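Local coordinates for protein phosphoribosylglycinamide synthetase (Anaerococcus prevotii, PDB 4DIM) that probably acts as an ATP-dependent ligase of the ATP-grasp superfamily, binding ATP and metal ions, at residues 339-344 with 396-401. Sequence-based numbering, arbitrary orientation.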
loop_
_atom_site.group_PDB
_atom_site.type_symbol
_atom_site.label_atom_id
_atom_site.label_comp_id
_atom_site.label_asym_id
_atom_site.label_seq_id
_atom_site.Cartn_x
_atom_site.Cartn_y
_atom_site.Cartn_z
ATOM N N LYS A 339 10.282 15.498 25.479
ATOM C CA LYS A 339 10.781 15.123 26.805
ATOM C C LYS A 339 10.338 13.683 27.046
ATOM O O LYS A 339 11.170 12.791 27.206
ATOM C CB LYS A 339 10.240 16.084 27.888
ATOM C CG LYS A 339 10.605 15.716 29.334
ATOM C CD LYS A 339 10.036 16.737 30.335
ATOM C CE LYS A 339 9.188 16.123 31.432
ATOM N NZ LYS A 339 8.513 17.162 32.271
ATOM N N GLU A 340 9.014 13.454 27.017
ATOM C CA GLU A 340 8.428 12.118 27.199
ATOM C C GLU A 340 6.960 12.056 26.755
ATOM O O GLU A 340 6.258 13.067 26.802
ATOM C CB GLU A 340 8.517 11.662 28.679
ATOM C CG GLU A 340 7.777 12.554 29.673
ATOM C CD GLU A 340 7.850 12.084 31.112
ATOM O OE1 GLU A 340 7.866 10.850 31.339
ATOM O OE2 GLU A 340 7.811 12.950 32.017
ATOM N N ILE A 341 6.495 10.839 26.403
ATOM C CA ILE A 341 5.111 10.567 26.024
ATOM C C ILE A 341 4.466 9.787 27.159
ATOM O O ILE A 341 4.890 8.664 27.438
ATOM C CB ILE A 341 4.998 9.821 24.690
ATOM C CG1 ILE A 341 5.727 10.608 23.589
ATOM C CG2 ILE A 341 3.528 9.629 24.342
ATOM C CD1 ILE A 341 6.063 9.857 22.320
ATOM N N LEU A 342 3.430 10.367 27.796
ATOM C CA LEU A 342 2.726 9.736 28.906
ATOM C C LEU A 342 1.515 8.920 28.423
ATOM O O LEU A 342 0.561 9.498 27.911
ATOM C CB LEU A 342 2.259 10.805 29.896
ATOM C CG LEU A 342 3.284 11.882 30.277
ATOM C CD1 LEU A 342 2.666 12.898 31.222
ATOM C CD2 LEU A 342 4.523 11.263 30.898
ATOM N N ASN A 343 1.552 7.590 28.594
ATOM C CA ASN A 343 0.452 6.695 28.248
ATOM C C ASN A 343 -0.167 6.165 29.531
ATOM O O ASN A 343 0.348 5.204 30.111
ATOM C CB ASN A 343 0.928 5.536 27.350
ATOM C CG ASN A 343 -0.168 4.575 26.966
ATOM O OD1 ASN A 343 -1.349 4.813 27.196
ATOM N ND2 ASN A 343 0.190 3.454 26.389
ATOM N N SER A 344 -1.303 6.752 29.946
ATOM C CA SER A 344 -1.985 6.351 31.174
ATOM C C SER A 344 -3.052 5.263 30.924
ATOM O O SER A 344 -3.855 4.994 31.817
ATOM C CB SER A 344 -2.601 7.575 31.860
ATOM O OG SER A 344 -3.628 8.224 31.129
ATOM N N ASN A 396 -6.937 10.317 24.297
ATOM C CA ASN A 396 -7.213 11.286 25.369
ATOM C C ASN A 396 -6.384 10.967 26.629
ATOM O O ASN A 396 -6.290 11.816 27.505
ATOM C CB ASN A 396 -8.712 11.346 25.717
ATOM C CG ASN A 396 -9.611 11.965 24.693
ATOM O OD1 ASN A 396 -9.199 12.325 23.591
ATOM N ND2 ASN A 396 -10.866 12.165 25.070
ATOM N N ASN A 397 -5.786 9.754 26.712
ATOM C CA ASN A 397 -4.892 9.291 27.777
ATOM C C ASN A 397 -3.448 9.161 27.266
ATOM O O ASN A 397 -2.653 8.453 27.882
ATOM C CB ASN A 397 -5.397 7.959 28.346
ATOM C CG ASN A 397 -6.569 8.120 29.293
ATOM O OD1 ASN A 397 -6.403 8.546 30.448
ATOM N ND2 ASN A 397 -7.788 7.846 28.817
ATOM N N ILE A 398 -3.097 9.899 26.177
ATOM C CA ILE A 398 -1.742 9.984 25.594
ATOM C C ILE A 398 -1.307 11.442 25.725
ATOM O O ILE A 398 -1.914 12.283 25.075
ATOM C CB ILE A 398 -1.635 9.511 24.086
ATOM C CG1 ILE A 398 -1.990 8.007 23.852
ATOM C CG2 ILE A 398 -0.225 9.864 23.484
ATOM C CD1 ILE A 398 -1.496 7.131 24.747
ATOM N N ASN A 399 -0.261 11.750 26.517
ATOM C CA ASN A 399 0.225 13.131 26.689
ATOM C C ASN A 399 1.651 13.281 26.154
ATOM O O ASN A 399 2.567 12.605 26.623
ATOM C CB ASN A 399 0.167 13.548 28.164
ATOM C CG ASN A 399 0.209 15.045 28.418
ATOM O OD1 ASN A 399 0.346 15.873 27.499
ATOM N ND2 ASN A 399 0.111 15.431 29.694
ATOM N N ILE A 400 1.835 14.172 25.180
ATOM C CA ILE A 400 3.150 14.456 24.620
ATOM C C ILE A 400 3.692 15.717 25.297
ATOM O O ILE A 400 3.108 16.791 25.149
ATOM C CB ILE A 400 3.077 14.599 23.094
ATOM C CG1 ILE A 400 2.432 13.335 22.439
ATOM C CG2 ILE A 400 4.476 14.816 22.549
ATOM C CD1 ILE A 400 1.884 13.563 21.068
ATOM N N ILE A 401 4.809 15.574 26.035
ATOM C CA ILE A 401 5.455 16.640 26.789
ATOM C C ILE A 401 6.692 17.191 26.022
ATOM O O ILE A 401 7.636 16.444 25.753
ATOM C CB ILE A 401 5.864 16.093 28.181
ATOM C CG1 ILE A 401 4.719 15.302 28.861
ATOM C CG2 ILE A 401 6.377 17.216 29.081
ATOM C CD1 ILE A 401 3.422 16.020 29.007
#
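Leu342 and Asn399 face each other at the middle of an antiparallel strand pair, 339-343 against 398-401, whose axes approach to 4.5 Å at 171°. They form a hydrogen-bonded pair: Leu342 N reaches Asn399 O at 2.7 Å, and Asn399 N returns a bond to Leu342 O at 2.8 Å. Past Asn343 the ladder runs one rung further, Ser344 N donating to Asn397 O. At its other end lies a classic beta bulge, where Lys339 and Glu340 both face Ile401: Lys339 N donates a hydrogen bond to Ile401 O, while Ile401 N binds Glu340 O at 3.0 Å.

From Glu340 to Asn343 and from Ile398 to Ile401 side chains alternate between the two faces. On one, beta-branched Ile401, well suited to an extended strand, holds CG1 anti to its carbonyl carbon (chi1 -47°), which carries CD1 to 3.9 Å from Leu342 CD1 and leaves CG2 for Lys339 CE, at 3.8 Å. The two side chains lie side by side; the bulge is consistent with Lys339 CB pointing toward the other strand. Asn399 lies beside Leu342, methylene to methylene.

The opposite face carries Ile341, Asn343, Ile398 and Ile400. Here Ile341 CG2 meets Ile398 CG2 at 3.9 Å, and both residues touch Phe356 of strand 351-356, in the large antiparallel sheet. Asn343 brings its amide against Ile398 CD1, while its OD1 accepts a bond from Asn345 N. Asn397 ND2 donates to Val393 O in helix 384-395, and its OD1 lies 2.9 Å from Ser344 OG, a weak bond at most.

The pair belongs to a small three-stranded antiparallel sheet near the C-terminus, with strand 336-343 in the centre. Five backbone N-H...O bonds fix its register, and modest apolar contacts on both faces suit a surface-lying pair, with Glu340 and Asn399 exposed beside Leu342 and Ile401.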